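Local coordinates for protein cellulose hydrolase (Bacillus licheniformis, PDB 4YZT) that hydrolyses internal beta-1,4-glucosidic bonds of cellulose as a family 5 endoglucanase and holds a cellotetraose chain in this crystal, at residues A[164-169]-A[197-202]; A[170-175]-A[208-213]; A[350-355]-A[397-402]; A[341-346]-A[427-432]. One frame throughout, in Å; residues are numbered along the deposited sequence.

Interactions 1 and 2 come first along the chain, both inside the catalytic TIM barrel. The loop closed by 164-169 with 197-202 and the one closed by 170-175 with 208-213 cross, because their segments alternate. Both use helix 168-184, and they touch through Gly197 with Asn175 and Phe210. Interaction 4 (341-346 with 427-432) lies in the sheet of the X2 carbohydrate-binding domain and closes a long loop. Interaction 3 (350-355 with 397-402) is nested inside that loop, and its helix and the residue just after it pack on the sheet through Leu398 and Leu402. The centres of interactions 1 and 4 are about 46 Å apart, on opposite sides of the chain's centre.

Interaction 1. Residues A[164-169]-A[197-202]; sequences TGMSAY and GGLEDN
The two backbones come nearest at Thr164 and Glu200, whose CA atoms are 5.8 Å apart. Glu200 and Asp201 both have positive phi, so the chain winds tightly here. Asn202 N bonds back to Leu199 O at 3.0 Å. The turn directs Leu199 at the other segment, and this side chain carries most of the contact. Its chi1 of -73° sets CG beside the backbone N and opposite the carbonyl carbon. Its two methyls part, CD2 to Met166 in the loop and CD1 to the first turn of the helix. CD2 lies 3.6 Å from Met166 O and 3.8 Å from Met166 CG, the two side chains meeting at a slant. CD1 reaches Ala168 N at 3.9 Å and lies near the Ala168 methyl. Glu200 is extended beyond CG and brings OE2 to 3.8 Å from Thr164 OG1, too long for a bond.

Ser167 is the N-cap of helix 168-184. With Gln170, whose OE1 accepts from Ser167 N, it forms a capping box. Asn202 does the N-cap duty for helix 203-208, with OD1 accepting from Glu205 N. Asp201 OD2 takes the N-H of Glu162, a residue of the glycan pocket, and the Glu200 side chain is about 8 Å from a bound glucose unit. The contact therefore joins two loops at the active-site mouth of the barrel. One runs from strand 155-158 to helix 168-184, the other from strand 194-196 to helix 203-208.

Interaction 2. Residues A[170-175]-A[208-213]; sequences QMNLLN and HSFEPP
Asn172 OD1 is gripped twice. Glu211 N donates to it at 3.2 Å, and a water donates at 2.9 Å. This is a side-chain-to-backbone link within the TIM barrel: helix 168-184 meets the loop between helix 203-208 and strand 218-224. The Glu211 N-H points almost straight at OD1 (170°) but comes from above the carbonyl plane, 42° out of it. The other end of the amide serves the same loop. Asn172 ND2 donates to Ser209 O at 3.2 Å, close to the plane of both groups. The amide thus spans Phe210, taking the residues before and after it. With CG anti to the carbonyl carbon, the amide is directed at the loop backbone. With an alanine here, Glu211 N and Ser209 O would probably lose their partner on the helix, and the loop would be held less firmly.

The water is shared. It also donates to Glu211 O and accepts from Asn175 ND2 at 2.8 Å. Asn175 ND2 has its second bond to Gly197 O, just after strand 194-196. The same nitrogen lies at the edge of the Phe210 ring, near its plane, with the amide turned 67° from the ring. Phe210 and Pro213 also cover Val196 of that strand. Further along the helix, Asn175 CB meets Pro213 CG at 4.3 Å.

Interaction 3. Residues A[350-355]-A[397-402]; sequences QSISDQ and CLAKLL. With EDO (1,2-ethanediol), chain C.
In the X2 carbohydrate-binding domain, a member of the E-set clan of beta folds, the loop from strand 338-347 to strand 355-360 packs against helix 395-401. Ile352 and Leu398 carry the contact. The two branches of Ile352 part: CG2 is anti to the backbone N and rests 4.1 Å from Leu398 CB, while CG1, beside the backbone N, carries CD1 toward the helix end. There CD1 meets Leu402 CD1 tip to tip at 3.7 Å. Ala399 lies close by. With a glycine in place of Ile352, Leu402 and the Leu398 flank would probably lose their cover from the loop, and a gap would open at the end of the helix.

Leu398 extends the contact further along the loop. Its CD1 touches Gln355 CB at 3.6 Å and Ser353 O at 3.5 Å. Behind it, Leu398 packs on Leu344 and Ile428 of the sheet. Asp354 OD1 accepts from Ala395 N at the start of the helix.

An ethanediol, probably from the crystallisation liquor, sits at the loop edge. Its O2 donates to Gln350 O at 2.8 Å, and its C2 lies 3.8 Å from Ile352 CD1.

Interaction 4. Residues A[341-346]-A[427-432]; sequences PADLFI and DIILYD
The Phe345 ring has Ile429 CD1 over one face, in a CH-pi contact 4.1 Å from the centroid and 25° off the normal. At its edge, near the ring plane, is Tyr431 CD1. Tyr431 takes the crowded position (chi1 83°), between its own N and carbonyl carbon, which brings its CD1 to 3.9 Å from Phe345 CB. The Tyr431 ring also has Ile346 O near it, obliquely. On the same face of the sheet the carboxylates of Asp343 and Asp427 lie side by side, planes 44° apart, with Asp343 OD1 3.7 Å from Asp427 OD2. Both oxygens form salt bridges to Lys280 of helix 280-296, which should offset their repulsion. Asp427 OD1 also accepts from Gln413 NE2.

These strands, 338-347 and 424-431, form the parallel pair in the otherwise antiparallel sheet of the X2 domain. The bonds alternate across it. Leu344 N donates to Asp427 O at 2.8 Å, Ile429 N to Leu344 O at 2.7 Å, Ile346 N to Ile429 O at 2.8 Å, and Tyr431 N to Ile346 O. The other face carries Leu344, Ile346 and Ile428, under Leu398 and Leu402. There Leu344 CD2 touches Ile428 CD1 at 3.8 Å.

Interaction 1. Residues A[164-169]-A[197-202]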
loop_
_atom_site.group_PDB
_atom_site.type_symbol
_atom_site.label_atom_id
_atom_site.label_comp_id
_atom_site.label_asym_id
_atom_site.label_seq_id
_atom_site.Cartn_x
_atom_site.Cartn_y
_atom_site.Cartn_z
ATOM N N THR A 164 -15.516 7.345 -11.991
ATOM C CA THR A 164 -14.951 7.911 -13.211
ATOM C C THR A 164 -15.957 7.914 -14.377
ATOM O O THR A 164 -17.034 7.319 -14.286
ATOM C CB THR A 164 -13.691 7.141 -13.601
ATOM O OG1 THR A 164 -12.998 7.851 -14.630
ATOM C CG2 THR A 164 -14.067 5.732 -14.060
ATOM N N GLY A 165 -15.622 8.612 -15.457
ATOM C CA GLY A 165 -16.422 8.562 -16.677
ATOM C C GLY A 165 -17.661 9.439 -16.640
ATOM O O GLY A 165 -18.601 9.233 -17.412
ATOM N N MET A 166 -17.662 10.421 -15.743
ATOM C CA MET A 166 -18.780 11.351 -15.608
ATOM C C MET A 166 -18.226 12.728 -15.257
ATOM O O MET A 166 -17.076 12.845 -14.849
ATOM C CB MET A 166 -19.763 10.874 -14.533
ATOM C CG MET A 166 -19.240 11.007 -13.105
ATOM S SD MET A 166 -20.265 10.137 -11.888
ATOM C CE MET A 166 -19.641 8.455 -12.084
ATOM N N SER A 167 -19.036 13.767 -15.420
ATOM C CA SER A 167 -18.609 15.117 -15.076
ATOM C C SER A 167 -18.648 15.336 -13.562
ATOM O O SER A 167 -19.169 14.504 -12.821
ATOM C CB SER A 167 -19.492 16.150 -15.776
ATOM O OG SER A 167 -20.809 16.133 -15.244
ATOM N N ALA A 168 -18.082 16.452 -13.109
ATOM C CA ALA A 168 -18.106 16.789 -11.693
ATOM C C ALA A 168 -19.540 17.024 -11.243
ATOM O O ALA A 168 -19.912 16.712 -10.113
ATOM C CB ALA A 168 -17.250 18.017 -11.419
ATOM N N TYR A 169 -20.347 17.566 -12.145
ATOM C CA TYR A 169 -21.758 17.803 -11.875
ATOM C C TYR A 169 -22.499 16.491 -11.664
ATOM O O TYR A 169 -23.325 16.364 -10.755
ATOM C CB TYR A 169 -22.398 18.578 -13.025
ATOM C CG TYR A 169 -23.845 18.877 -12.796
ATOM C CD1 TYR A 169 -24.226 20.069 -12.193
ATOM C CD2 TYR A 169 -24.838 17.985 -13.183
ATOM C CE1 TYR A 169 -25.549 20.363 -11.972
ATOM C CE2 TYR A 169 -26.174 18.271 -12.963
ATOM C CZ TYR A 169 -26.521 19.464 -12.354
ATOM O OH TYR A 169 -27.843 19.796 -12.126
ATOM N N GLY A 197 -17.081 11.341 -1.938
ATOM C CA GLY A 197 -15.913 12.084 -2.373
ATOM C C GLY A 197 -16.121 12.658 -3.752
ATOM O O GLY A 197 -17.240 12.646 -4.258
ATOM N N GLY A 198 -15.043 13.159 -4.355
ATOM C CA GLY A 198 -15.098 13.674 -5.710
ATOM C C GLY A 198 -14.684 12.620 -6.718
ATOM O O GLY A 198 -14.498 11.453 -6.365
ATOM N N LEU A 199 -14.560 13.027 -7.982
ATOM C CA LEU A 199 -14.105 12.120 -9.035
ATOM C C LEU A 199 -12.810 11.406 -8.656
ATOM O O LEU A 199 -11.878 12.031 -8.159
ATOM C CB LEU A 199 -13.901 12.876 -10.350
ATOM C CG LEU A 199 -15.226 13.254 -11.000
ATOM C CD1 LEU A 199 -15.022 14.285 -12.109
ATOM C CD2 LEU A 199 -15.891 11.993 -11.532
ATOM N N GLU A 200 -12.791 10.094 -8.887
ATOM C CA GLU A 200 -11.612 9.253 -8.698
ATOM C C GLU A 200 -11.092 9.220 -7.258
ATOM O O GLU A 200 -9.942 8.840 -7.035
ATOM C CB GLU A 200 -10.491 9.703 -9.658
ATOM C CG GLU A 200 -10.880 9.575 -11.125
ATOM C CD GLU A 200 -9.724 9.824 -12.086
ATOM O OE1 GLU A 200 -8.787 10.567 -11.727
ATOM O OE2 GLU A 200 -9.755 9.275 -13.207
ATOM N N ASP A 201 -11.952 9.577 -6.294
ATOM C CA ASP A 201 -11.559 9.721 -4.894
ATOM C C ASP A 201 -10.299 10.573 -4.789
ATOM O O ASP A 201 -9.440 10.336 -3.950
ATOM C CB ASP A 201 -11.334 8.349 -4.234
ATOM C CG ASP A 201 -12.641 7.644 -3.894
ATOM O OD1 ASP A 201 -13.617 8.331 -3.520
ATOM O OD2 ASP A 201 -12.699 6.404 -4.012
ATOM N N ASN A 202 -10.189 11.562 -5.665
ATOM C CA ASN A 202 -8.971 12.349 -5.747
ATOM C C ASN A 202 -9.057 13.586 -4.853
ATOM O O ASN A 202 -10.094 14.247 -4.765
ATOM C CB ASN A 202 -8.682 12.727 -7.211
ATOM C CG ASN A 202 -7.524 13.697 -7.351
ATOM O OD1 ASN A 202 -7.712 14.908 -7.261
ATOM N ND2 ASN A 202 -6.324 13.172 -7.578
#

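Interaction 2. Residues A[170-175]-A[208-213]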
loop_
_atom_site.group_PDB
_atom_site.type_symbol
_atom_site.label_atom_id
_atom_site.label_comp_id
_atom_site.label_asym_id
_atom_site.label_seq_id
_atom_site.Cartn_x
_atom_site.Cartn_y
_atom_site.Cartn_z
ATOM N N GLN A 170 -22.210 15.520 -12.528
ATOM C CA GLN A 170 -22.833 14.208 -12.430
ATOM C C GLN A 170 -22.426 13.482 -11.154
ATOM O O GLN A 170 -23.228 12.782 -10.534
ATOM C CB GLN A 170 -22.456 13.366 -13.645
ATOM C CG GLN A 170 -23.144 13.781 -14.928
ATOM C CD GLN A 170 -22.756 12.865 -16.067
ATOM O OE1 GLN A 170 -21.596 12.836 -16.479
ATOM N NE2 GLN A 170 -23.719 12.084 -16.561
ATOM N N MET A 171 -21.166 13.651 -10.777
ATOM C CA MET A 171 -20.660 13.101 -9.531
ATOM C C MET A 171 -21.440 13.654 -8.345
ATOM O O MET A 171 -21.859 12.918 -7.453
ATOM C CB MET A 171 -19.180 13.425 -9.363
ATOM C CG MET A 171 -18.641 12.998 -8.012
ATOM S SD MET A 171 -18.174 11.255 -7.980
ATOM C CE MET A 171 -19.296 10.586 -6.773
ATOM N N ASN A 172 -21.626 14.966 -8.335
ATOM C CA ASN A 172 -22.361 15.584 -7.246
ATOM C C ASN A 172 -23.832 15.154 -7.240
ATOM O O ASN A 172 -24.414 14.934 -6.173
ATOM C CB ASN A 172 -22.213 17.103 -7.310
ATOM C CG ASN A 172 -20.807 17.566 -6.908
ATOM O OD1 ASN A 172 -20.155 16.965 -6.038
ATOM N ND2 ASN A 172 -20.334 18.631 -7.544
ATOM N N LEU A 173 -24.418 14.994 -8.428
ATOM C CA LEU A 173 -25.770 14.458 -8.548
ATOM C C LEU A 173 -25.834 13.035 -8.013
ATOM O O LEU A 173 -26.775 12.668 -7.312
ATOM C CB LEU A 173 -26.252 14.477 -10.009
ATOM C CG LEU A 173 -27.577 13.755 -10.304
ATOM C CD1 LEU A 173 -28.719 14.414 -9.554
ATOM C CD2 LEU A 173 -27.894 13.712 -11.804
ATOM N N LEU A 174 -24.830 12.235 -8.360
ATOM C CA LEU A 174 -24.827 10.829 -7.997
ATOM C C LEU A 174 -24.771 10.723 -6.480
ATOM O O LEU A 174 -25.512 9.948 -5.889
ATOM C CB LEU A 174 -23.650 10.098 -8.649
ATOM C CG LEU A 174 -23.439 8.595 -8.431
ATOM C CD1 LEU A 174 -22.539 8.043 -9.543
ATOM C CD2 LEU A 174 -22.807 8.310 -7.078
ATOM N N ASN A 175 -23.891 11.504 -5.859
ATOM C CA ASN A 175 -23.782 11.497 -4.395
ATOM C C ASN A 175 -25.098 11.851 -3.720
ATOM O O ASN A 175 -25.515 11.181 -2.764
ATOM C CB ASN A 175 -22.692 12.466 -3.923
ATOM C CG ASN A 175 -21.298 11.923 -4.139
ATOM O OD1 ASN A 175 -21.117 10.719 -4.329
ATOM N ND2 ASN A 175 -20.298 12.802 -4.087
ATOM N N HIS A 208 -11.827 21.094 -5.252
ATOM C CA HIS A 208 -12.130 22.064 -6.312
ATOM C C HIS A 208 -13.394 21.831 -7.130
ATOM O O HIS A 208 -13.892 22.765 -7.757
ATOM C CB HIS A 208 -10.948 22.147 -7.280
ATOM C CG HIS A 208 -9.659 22.512 -6.616
ATOM N ND1 HIS A 208 -9.511 23.654 -5.858
ATOM C CD2 HIS A 208 -8.463 21.883 -6.589
ATOM C CE1 HIS A 208 -8.278 23.709 -5.387
ATOM N NE2 HIS A 208 -7.621 22.646 -5.818
ATOM N N SER A 209 -13.904 20.605 -7.158
ATOM C CA SER A 209 -15.055 20.297 -8.007
ATOM C C SER A 209 -16.208 19.707 -7.201
ATOM O O SER A 209 -17.381 19.765 -7.584
ATOM C CB SER A 209 -14.638 19.330 -9.112
ATOM O OG SER A 209 -13.398 19.729 -9.674
ATOM N N PHE A 210 -15.852 19.144 -6.068
ATOM C CA PHE A 210 -16.797 18.515 -5.166
ATOM C C PHE A 210 -17.627 19.551 -4.424
ATOM O O PHE A 210 -17.131 20.626 -4.091
ATOM C CB PHE A 210 -16.009 17.645 -4.191
ATOM C CG PHE A 210 -16.816 17.051 -3.081
ATOM C CD1 PHE A 210 -17.544 15.889 -3.278
ATOM C CD2 PHE A 210 -16.791 17.613 -1.816
ATOM C CE1 PHE A 210 -18.253 15.316 -2.238
ATOM C CE2 PHE A 210 -17.508 17.042 -0.770
ATOM C CZ PHE A 210 -18.234 15.893 -0.984
ATOM N N GLU A 211 -18.893 19.235 -4.172
ATOM C CA GLU A 211 -19.673 19.998 -3.200
ATOM C C GLU A 211 -20.372 19.028 -2.254
ATOM O O GLU A 211 -20.984 18.058 -2.701
ATOM C CB GLU A 211 -20.687 20.920 -3.884
ATOM C CG GLU A 211 -20.058 22.118 -4.583
ATOM C CD GLU A 211 -19.215 22.986 -3.642
ATOM O OE1 GLU A 211 -19.670 23.278 -2.515
ATOM O OE2 GLU A 211 -18.092 23.373 -4.030
ATOM N N PRO A 212 -20.269 19.280 -0.940
ATOM C CA PRO A 212 -20.859 18.379 0.058
ATOM C C PRO A 212 -22.377 18.301 -0.072
ATOM O O PRO A 212 -23.031 19.336 -0.225
ATOM C CB PRO A 212 -20.474 19.022 1.402
ATOM C CG PRO A 212 -19.436 20.043 1.090
ATOM C CD PRO A 212 -19.683 20.481 -0.322
ATOM N N PRO A 213 -22.938 17.086 -0.030
ATOM C CA PRO A 213 -24.399 17.017 0.047
ATOM C C PRO A 213 -24.894 17.723 1.309
ATOM O O PRO A 213 -24.155 17.824 2.298
ATOM C CB PRO A 213 -24.693 15.517 0.114
ATOM C CG PRO A 213 -23.453 14.841 -0.409
ATOM C CD PRO A 213 -22.304 15.755 -0.111
HETATM O O HOH W 1 -21.045 15.444 -3.753
#

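Interaction 3. Residues A[350-355]-A[397-402]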
loop_
_atom_site.group_PDB
_atom_site.type_symbol
_atom_site.label_atom_id
_atom_site.label_comp_id
_atom_site.label_asym_id
_atom_site.label_seq_id
_atom_site.Cartn_x
_atom_site.Cartn_y
_atom_site.Cartn_z
ATOM N N GLN A 350 35.542 -8.336 3.649
ATOM C CA GLN A 350 35.894 -6.937 3.865
ATOM C C GLN A 350 36.495 -6.729 5.257
ATOM O O GLN A 350 36.273 -7.535 6.165
ATOM C CB GLN A 350 34.677 -6.025 3.672
ATOM C CG GLN A 350 33.759 -5.918 4.879
ATOM C CD GLN A 350 32.758 -4.756 4.771
ATOM O OE1 GLN A 350 31.880 -4.736 3.902
ATOM N NE2 GLN A 350 32.889 -3.785 5.669
ATOM N N SER A 351 37.281 -5.669 5.418
ATOM C CA SER A 351 37.766 -5.310 6.745
ATOM C C SER A 351 36.587 -4.772 7.558
ATOM O O SER A 351 35.718 -4.073 7.022
ATOM C CB SER A 351 38.895 -4.276 6.667
ATOM O OG SER A 351 38.424 -3.063 6.101
ATOM N N ILE A 352 36.528 -5.105 8.842
ATOM C CA ILE A 352 35.384 -4.669 9.634
ATOM C C ILE A 352 35.764 -3.526 10.572
ATOM O O ILE A 352 36.790 -3.576 11.248
ATOM C CB ILE A 352 34.788 -5.832 10.437
ATOM C CG1 ILE A 352 34.337 -6.938 9.480
ATOM C CG2 ILE A 352 33.618 -5.359 11.285
ATOM C CD1 ILE A 352 33.931 -8.212 10.175
ATOM N N SER A 353 34.931 -2.488 10.590
ATOM C CA SER A 353 35.161 -1.343 11.461
ATOM C C SER A 353 33.878 -1.028 12.197
ATOM O O SER A 353 32.837 -1.628 11.916
ATOM C CB SER A 353 35.638 -0.128 10.662
ATOM O OG SER A 353 34.654 0.279 9.725
ATOM N N ASP A 354 33.946 -0.090 13.138
ATOM C CA ASP A 354 32.753 0.309 13.872
ATOM C C ASP A 354 31.694 0.803 12.893
ATOM O O ASP A 354 32.014 1.392 11.858
ATOM C CB ASP A 354 33.080 1.384 14.907
ATOM C CG ASP A 354 34.031 0.890 15.982
ATOM O OD1 ASP A 354 34.214 -0.338 16.102
ATOM O OD2 ASP A 354 34.600 1.733 16.705
ATOM N N GLN A 355 30.432 0.537 13.223
ATOM C CA GLN A 355 29.312 0.871 12.358
ATOM C C GLN A 355 28.400 1.898 13.008
ATOM O O GLN A 355 27.950 1.697 14.128
ATOM C CB GLN A 355 28.501 -0.379 12.029
ATOM C CG GLN A 355 27.258 -0.092 11.225
ATOM C CD GLN A 355 27.591 0.430 9.845
ATOM O OE1 GLN A 355 28.565 -0.014 9.220
ATOM N NE2 GLN A 355 26.794 1.383 9.360
ATOM N N CYS A 397 31.965 -6.465 18.122
ATOM C CA CYS A 397 30.607 -6.981 18.234
ATOM C C CYS A 397 30.080 -7.421 16.867
ATOM O O CYS A 397 29.531 -8.513 16.737
ATOM C CB CYS A 397 29.671 -5.936 18.857
ATOM S SG CYS A 397 27.914 -6.403 18.847
ATOM N N LEU A 398 30.256 -6.583 15.848
ATOM C CA LEU A 398 29.845 -6.938 14.487
ATOM C C LEU A 398 30.440 -8.261 14.022
ATOM O O LEU A 398 29.764 -9.056 13.369
ATOM C CB LEU A 398 30.245 -5.849 13.492
ATOM C CG LEU A 398 29.359 -4.623 13.354
ATOM C CD1 LEU A 398 30.029 -3.653 12.403
ATOM C CD2 LEU A 398 27.981 -5.024 12.836
ATOM N N ALA A 399 31.711 -8.481 14.347
ATOM C CA ALA A 399 32.408 -9.696 13.936
ATOM C C ALA A 399 31.729 -10.931 14.517
ATOM O O ALA A 399 31.554 -11.933 13.829
ATOM C CB ALA A 399 33.867 -9.642 14.353
ATOM N N LYS A 400 31.326 -10.847 15.778
ATOM C CA LYS A 400 30.660 -11.969 16.426
ATOM C C LYS A 400 29.315 -12.269 15.762
ATOM O O LYS A 400 28.958 -13.428 15.561
ATOM C CB LYS A 400 30.478 -11.693 17.921
ATOM N N LEU A 401 28.578 -11.221 15.403
ATOM C CA LEU A 401 27.249 -11.390 14.826
ATOM C C LEU A 401 27.279 -12.021 13.436
ATOM O O LEU A 401 26.329 -12.688 13.026
ATOM C CB LEU A 401 26.529 -10.044 14.760
ATOM C CG LEU A 401 26.260 -9.362 16.099
ATOM C CD1 LEU A 401 25.608 -8.012 15.869
ATOM C CD2 LEU A 401 25.387 -10.256 16.959
ATOM N N LEU A 402 28.368 -11.803 12.709
ATOM C CA LEU A 402 28.470 -12.282 11.335
ATOM C C LEU A 402 28.686 -13.790 11.258
ATOM O O LEU A 402 29.396 -14.374 12.083
ATOM C CB LEU A 402 29.597 -11.547 10.608
ATOM C CG LEU A 402 29.259 -10.101 10.237
ATOM C CD1 LEU A 402 30.476 -9.379 9.681
ATOM C CD2 LEU A 402 28.111 -10.068 9.237
HETATM C C1 EDO C . 33.017 -11.160 6.739
HETATM O O1 EDO C . 33.592 -11.953 5.692
HETATM C C2 EDO C . 33.719 -9.808 6.780
HETATM O O2 EDO C . 35.130 -10.012 6.945
#

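Interaction 4. Residues A[341-346]-A[427-432]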
loop_
_atom_site.group_PDB
_atom_site.type_symbol
_atom_site.label_atom_id
_atom_site.label_comp_id
_atom_site.label_asym_id
_atom_site.label_seq_id
_atom_site.Cartn_x
_atom_site.Cartn_y
_atom_site.Cartn_z
ATOM N N PRO A 341 21.136 2.852 8.865
ATOM C CA PRO A 341 20.374 2.004 7.947
ATOM C C PRO A 341 19.505 0.985 8.662
ATOM O O PRO A 341 19.771 0.654 9.816
ATOM C CB PRO A 341 21.477 1.297 7.144
ATOM C CG PRO A 341 22.587 1.138 8.137
ATOM C CD PRO A 341 22.516 2.358 9.051
ATOM N N ALA A 342 18.493 0.481 7.971
ATOM C CA ALA A 342 17.676 -0.608 8.486
ATOM C C ALA A 342 18.233 -1.951 8.034
ATOM O O ALA A 342 18.016 -2.974 8.677
ATOM C CB ALA A 342 16.231 -0.452 8.036
ATOM N N ASP A 343 18.925 -1.941 6.898
ATOM C CA ASP A 343 19.630 -3.118 6.402
ATOM C C ASP A 343 21.118 -2.827 6.335
ATOM O O ASP A 343 21.552 -1.939 5.597
ATOM C CB ASP A 343 19.118 -3.521 5.020
ATOM C CG ASP A 343 17.893 -4.413 5.079
ATOM O OD1 ASP A 343 17.772 -5.235 6.016
ATOM O OD2 ASP A 343 17.047 -4.302 4.168
ATOM N N LEU A 344 21.908 -3.571 7.101
ATOM C CA LEU A 344 23.347 -3.379 7.075
ATOM C C LEU A 344 24.014 -4.475 6.237
ATOM O O LEU A 344 23.989 -5.646 6.614
ATOM C CB LEU A 344 23.905 -3.361 8.497
ATOM C CG LEU A 344 25.419 -3.205 8.598
ATOM C CD1 LEU A 344 25.813 -1.888 7.942
ATOM C CD2 LEU A 344 25.861 -3.250 10.053
ATOM N N PHE A 345 24.594 -4.083 5.100
ATOM C CA PHE A 345 25.274 -5.007 4.193
ATOM C C PHE A 345 26.783 -5.045 4.450
ATOM O O PHE A 345 27.458 -4.018 4.395
ATOM C CB PHE A 345 25.022 -4.618 2.729
ATOM C CG PHE A 345 23.608 -4.836 2.267
ATOM C CD1 PHE A 345 23.227 -6.045 1.698
ATOM C CD2 PHE A 345 22.661 -3.832 2.389
ATOM C CE1 PHE A 345 21.914 -6.241 1.255
ATOM C CE2 PHE A 345 21.355 -4.028 1.955
ATOM C CZ PHE A 345 20.986 -5.224 1.385
ATOM N N ILE A 346 27.308 -6.229 4.739
ATOM C CA ILE A 346 28.741 -6.402 4.939
ATOM C C ILE A 346 29.258 -7.390 3.889
ATOM O O ILE A 346 28.731 -8.495 3.759
ATOM C CB ILE A 346 29.055 -6.903 6.382
ATOM C CG1 ILE A 346 28.733 -5.802 7.397
ATOM C CG2 ILE A 346 30.515 -7.326 6.516
ATOM C CD1 ILE A 346 28.657 -6.287 8.809
ATOM N N ASP A 427 18.621 -5.645 10.022
ATOM C CA ASP A 427 19.194 -6.895 9.535
ATOM C C ASP A 427 20.682 -6.710 9.286
ATOM O O ASP A 427 21.096 -5.713 8.688
ATOM C CB ASP A 427 18.512 -7.358 8.247
ATOM C CG ASP A 427 17.140 -7.966 8.478
ATOM O OD1 ASP A 427 16.641 -7.967 9.621
ATOM O OD2 ASP A 427 16.549 -8.443 7.490
ATOM N N ILE A 428 21.484 -7.652 9.778
ATOM C CA ILE A 428 22.902 -7.679 9.464
ATOM C C ILE A 428 23.093 -8.725 8.364
ATOM O O ILE A 428 22.904 -9.908 8.597
ATOM C CB ILE A 428 23.757 -8.020 10.691
ATOM C CG1 ILE A 428 23.433 -7.071 11.848
ATOM C CG2 ILE A 428 25.242 -8.007 10.316
ATOM C CD1 ILE A 428 24.546 -6.124 12.219
ATOM N N ILE A 429 23.452 -8.273 7.170
ATOM C CA ILE A 429 23.436 -9.122 5.990
ATOM C C ILE A 429 24.830 -9.333 5.414
ATOM O O ILE A 429 25.499 -8.373 5.027
ATOM C CB ILE A 429 22.546 -8.514 4.885
ATOM C CG1 ILE A 429 21.153 -8.183 5.430
ATOM C CG2 ILE A 429 22.476 -9.447 3.681
ATOM C CD1 ILE A 429 20.281 -7.395 4.446
ATOM N N LEU A 430 25.266 -10.587 5.354
ATOM C CA LEU A 430 26.493 -10.920 4.648
ATOM C C LEU A 430 26.218 -11.110 3.160
ATOM O O LEU A 430 25.320 -11.864 2.791
ATOM C CB LEU A 430 27.118 -12.194 5.225
ATOM C CG LEU A 430 28.502 -12.619 4.712
ATOM C CD1 LEU A 430 29.558 -11.595 5.111
ATOM C CD2 LEU A 430 28.872 -14.004 5.253
ATOM N N TYR A 431 26.979 -10.438 2.307
ATOM C CA TYR A 431 26.793 -10.613 0.864
ATOM C C TYR A 431 28.113 -10.800 0.155
ATOM O O TYR A 431 29.185 -10.568 0.731
ATOM C CB TYR A 431 26.038 -9.432 0.241
ATOM C CG TYR A 431 26.895 -8.230 -0.099
ATOM C CD1 TYR A 431 27.189 -7.272 0.862
ATOM C CD2 TYR A 431 27.398 -8.046 -1.382
ATOM C CE1 TYR A 431 27.960 -6.171 0.560
ATOM C CE2 TYR A 431 28.178 -6.946 -1.694
ATOM C CZ TYR A 431 28.447 -6.009 -0.720
ATOM O OH TYR A 431 29.221 -4.919 -1.026
ATOM N N ASP A 432 28.024 -11.251 -1.094
ATOM C CA ASP A 432 29.184 -11.408 -1.957
ATOM C C ASP A 432 28.743 -11.043 -3.367
ATOM O O ASP A 432 27.545 -10.850 -3.604
ATOM C CB ASP A 432 29.727 -12.835 -1.893
ATOM C CG ASP A 432 31.221 -12.898 -2.130
ATOM O OD1 ASP A 432 31.804 -11.888 -2.586
ATOM O OD2 ASP A 432 31.813 -13.956 -1.852
#